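Local structure of putative mRNA export protein (Chaetomium thermophilum, 4WP2) at residues A[17-22]-A[41-46]. The protein probably takes part in exporting mRNA from the nucleus to the cytoplasm, as the factor Mex67, of which this chain is the C-terminal UBA domain. Residues are numbered along the deposited sequence; the frame is centred on the assembly and turned at random.
Sequences TGMNVE and QSFEQQ
Thr-17 and Phe-43 mark the backbone approach of the two segments, 7.6 Å from CA to CA. Thr-17 ends helix 2-17. Gly-18 leaves it with a positive phi of 88°, and Asn-20 N-caps helix 21-25. Residues 41-46 form the C-terminal end of helix 36-46. The Phe-43 ring reaches the turn because its CG lies anti to the backbone N (chi1 172°). Thr-17 sits over one ring face. Its CB is 3.8 Å from the ring centroid and almost on the normal, a CH-pi contact. Its CG2 lies 3.7 Å from CD2 of Phe-43. This is the three-helix UBA fold of the TAP C-terminal family, and the contact packs the turn between its first two helices against the third. Met-19 makes a Met-aromatic contact with the same ring. Its SD is 4.6 Å from the Phe-43 ring centroid, in an oblique position. A bend at chi3 (-61°) brings CE to 3.5 Å from CD1 of Phe-43. Met-19 also touches Val-50 and Phe-55. OG1 of Thr-17 turns away from the ring to backbone groups of its neighbours. It accepts from Met-19 N at 3.1 Å, forming an ST turn, and also hydrogen-bonds Val-13 O.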
ATOM      1  N   THR A  17      -3.187  26.019 -36.894  1.00 23.93           N
ATOM      2  CA  THR A  17      -2.604  26.799 -37.990  1.00 24.18           C
ATOM      3  C   THR A  17      -1.719  25.988 -38.928  1.00 23.25           C
ATOM      4  O   THR A  17      -1.498  26.389 -40.071  1.00 23.30           O
ATOM      5  CB  THR A  17      -1.751  27.976 -37.474  1.00 27.36           C
ATOM      6  OG1 THR A  17      -0.590  27.474 -36.804  1.00 21.56           O
ATOM      7  CG2 THR A  17      -2.556  28.863 -36.538  1.00 20.05           C
ATOM      8  N   GLY A  18      -1.180  24.882 -38.430  1.00 24.01           N
ATOM      9  CA  GLY A  18      -0.247  24.074 -39.199  1.00 24.65           C
ATOM     10  C   GLY A  18       1.201  24.513 -39.055  1.00 29.30           C
ATOM     11  O   GLY A  18       2.099  23.879 -39.613  1.00 25.33           O
ATOM     12  N   MET A  19       1.435  25.592 -38.309  1.00 23.35           N
ATOM     13  CA  MET A  19       2.793  26.092 -38.092  1.00 22.93           C
ATOM     14  C   MET A  19       3.572  25.246 -37.105  1.00 25.78           C
ATOM     15  O   MET A  19       2.990  24.611 -36.232  1.00 24.24           O
ATOM     16  CB  MET A  19       2.756  27.530 -37.582  1.00 22.26           C
ATOM     17  CG  MET A  19       2.292  28.552 -38.599  1.00 24.22           C
ATOM     18  SD  MET A  19       2.370  30.251 -37.983  1.00 26.72           S
ATOM     19  CE  MET A  19       1.257  30.190 -36.576  1.00 26.90           C
ATOM     20  N   ASN A  20       4.899  25.263 -37.215  1.00 24.38           N
ATOM     21  CA  ASN A  20       5.731  24.565 -36.243  1.00 26.01           C
ATOM     22  C   ASN A  20       5.673  25.282 -34.883  1.00 25.97           C
ATOM     23  O   ASN A  20       5.054  26.345 -34.755  1.00 21.42           O
ATOM     24  CB  ASN A  20       7.177  24.449 -36.748  1.00 23.27           C
ATOM     25  CG  ASN A  20       7.834  25.805 -36.996  1.00 25.24           C
ATOM     26  OD1 ASN A  20       7.490  26.807 -36.369  1.00 23.17           O
ATOM     27  ND2 ASN A  20       8.811  25.830 -37.897  1.00 27.79           N
ATOM     28  N   VAL A  21       6.318  24.717 -33.868  1.00 23.61           N
ATOM     29  CA  VAL A  21       6.177  25.278 -32.522  1.00 22.67           C
ATOM     30  C   VAL A  21       6.821  26.663 -32.403  1.00 20.80           C
ATOM     31  O   VAL A  21       6.352  27.503 -31.634  1.00 26.02           O
ATOM     32  CB  VAL A  21       6.762  24.335 -31.438  1.00 29.69           C
ATOM     33  CG1 VAL A  21       6.026  23.006 -31.444  1.00 30.97           C
ATOM     34  CG2 VAL A  21       8.249  24.134 -31.628  1.00 40.55           C
ATOM     35  N   GLU A  22       7.889  26.919 -33.151  1.00 20.82           N
ATOM     36  CA  GLU A  22       8.549  28.224 -33.065  1.00 22.62           C
ATOM     37  C   GLU A  22       7.620  29.356 -33.519  1.00 21.77           C
ATOM     38  O   GLU A  22       7.443  30.354 -32.817  1.00 23.00           O
ATOM     39  CB  GLU A  22       9.825  28.251 -33.903  1.00 28.20           C
ATOM     40  CG  GLU A  22      10.487  29.621 -33.931  1.00 37.78           C
ATOM     41  CD  GLU A  22      11.758  29.644 -34.754  1.00 51.27           C
ATOM     42  OE1 GLU A  22      12.016  28.668 -35.488  1.00 60.97           O
ATOM     43  OE2 GLU A  22      12.505  30.640 -34.656  1.00 58.44           O
ATOM     44  N   GLN A  41      -6.185  35.048 -34.439  1.00 27.95           N
ATOM     45  CA  GLN A  41      -6.559  36.229 -35.204  1.00 28.47           C
ATOM     46  C   GLN A  41      -5.341  36.861 -35.879  1.00 24.31           C
ATOM     47  O   GLN A  41      -5.407  37.266 -37.034  1.00 26.91           O
ATOM     48  CB  GLN A  41      -7.263  37.221 -34.282  1.00 36.80           C
ATOM     49  CG  GLN A  41      -7.761  38.477 -34.950  1.00 45.14           C
ATOM     50  CD  GLN A  41      -8.377  39.441 -33.955  1.00 52.68           C
ATOM     51  OE1 GLN A  41      -7.728  40.375 -33.484  1.00 57.92           O
ATOM     52  NE2 GLN A  41      -9.642  39.208 -33.622  1.00 52.68           N
ATOM     53  N   SER A  42      -4.232  36.953 -35.155  1.00 26.08           N
ATOM     54  CA  SER A  42      -3.005  37.502 -35.724  1.00 24.56           C
ATOM     55  C   SER A  42      -2.497  36.628 -36.864  1.00 25.69           C
ATOM     56  O   SER A  42      -2.033  37.132 -37.881  1.00 25.75           O
ATOM     57  CB  SER A  42      -1.924  37.641 -34.657  1.00 30.73           C
ATOM     58  OG  SER A  42      -2.371  38.486 -33.610  1.00 43.72           O
ATOM     59  N   PHE A  43      -2.593  35.318 -36.701  1.00 25.92           N
ATOM     60  CA  PHE A  43      -2.188  34.415 -37.769  1.00 23.31           C
ATOM     61  C   PHE A  43      -3.017  34.646 -39.036  1.00 28.94           C
ATOM     62  O   PHE A  43      -2.472  34.704 -40.148  1.00 31.35           O
ATOM     63  CB  PHE A  43      -2.322  32.961 -37.340  1.00 25.65           C
ATOM     64  CG  PHE A  43      -2.097  31.993 -38.467  1.00 24.70           C
ATOM     65  CD1 PHE A  43      -0.819  31.723 -38.912  1.00 27.78           C
ATOM     66  CD2 PHE A  43      -3.162  31.395 -39.107  1.00 26.86           C
ATOM     67  CE1 PHE A  43      -0.606  30.844 -39.962  1.00 29.68           C
ATOM     68  CE2 PHE A  43      -2.954  30.520 -40.162  1.00 24.95           C
ATOM     69  CZ  PHE A  43      -1.676  30.251 -40.586  1.00 25.72           C
ATOM     70  N   GLU A  44      -4.332  34.747 -38.871  1.00 28.37           N
ATOM     71  CA  GLU A  44      -5.231  34.915 -40.011  1.00 39.90           C
ATOM     72  C   GLU A  44      -4.883  36.145 -40.844  1.00 45.12           C
ATOM     73  O   GLU A  44      -4.941  36.106 -42.073  1.00 50.18           O
ATOM     74  CB  GLU A  44      -6.678  35.032 -39.534  1.00 49.15           C
ATOM     75  CG  GLU A  44      -7.264  33.751 -38.980  1.00 64.25           C
ATOM     76  CD  GLU A  44      -8.625  33.965 -38.349  1.00 71.23           C
ATOM     77  OE1 GLU A  44      -9.251  35.012 -38.621  1.00 74.27           O
ATOM     78  OE2 GLU A  44      -9.066  33.091 -37.574  1.00 75.44           O
ATOM     79  N   GLN A  45      -4.524  37.237 -40.178  1.00 37.68           N
ATOM     80  CA  GLN A  45      -4.200  38.470 -40.882  1.00 41.11           C
ATOM     81  C   GLN A  45      -2.808  38.435 -41.506  1.00 43.94           C
ATOM     82  O   GLN A  45      -2.582  39.042 -42.552  1.00 43.93           O
ATOM     83  CB  GLN A  45      -4.306  39.674 -39.936  1.00 49.04           C
ATOM     84  CG  GLN A  45      -5.707  39.947 -39.410  1.00 57.23           C
ATOM     85  CD  GLN A  45      -5.733  41.039 -38.344  1.00 71.49           C
ATOM     86  OE1 GLN A  45      -5.551  40.773 -37.151  1.00 66.75           O
ATOM     87  NE2 GLN A  45      -5.971  42.276 -38.772  1.00 78.58           N
ATOM     88  N   GLN A  46      -1.887  37.714 -40.873  1.00 32.58           N
ATOM     89  CA  GLN A  46      -0.473  37.774 -41.245  1.00 32.01           C
ATOM     90  C   GLN A  46       0.074  36.509 -41.923  1.00 38.91           C
ATOM     91  O   GLN A  46       1.286  36.388 -42.109  1.00 32.12           O
ATOM     92  CB  GLN A  46       0.356  38.081 -40.004  1.00 38.47           C
ATOM     93  CG  GLN A  46      -0.052  39.386 -39.336  1.00 37.60           C
ATOM     94  CD  GLN A  46       0.627  39.594 -37.999  1.00 42.18           C
ATOM     95  OE1 GLN A  46       1.804  39.279 -37.823  1.00 53.29           O
ATOM     96  NE2 GLN A  46      -0.142  40.046 -37.027  1.00 26.65           N
TER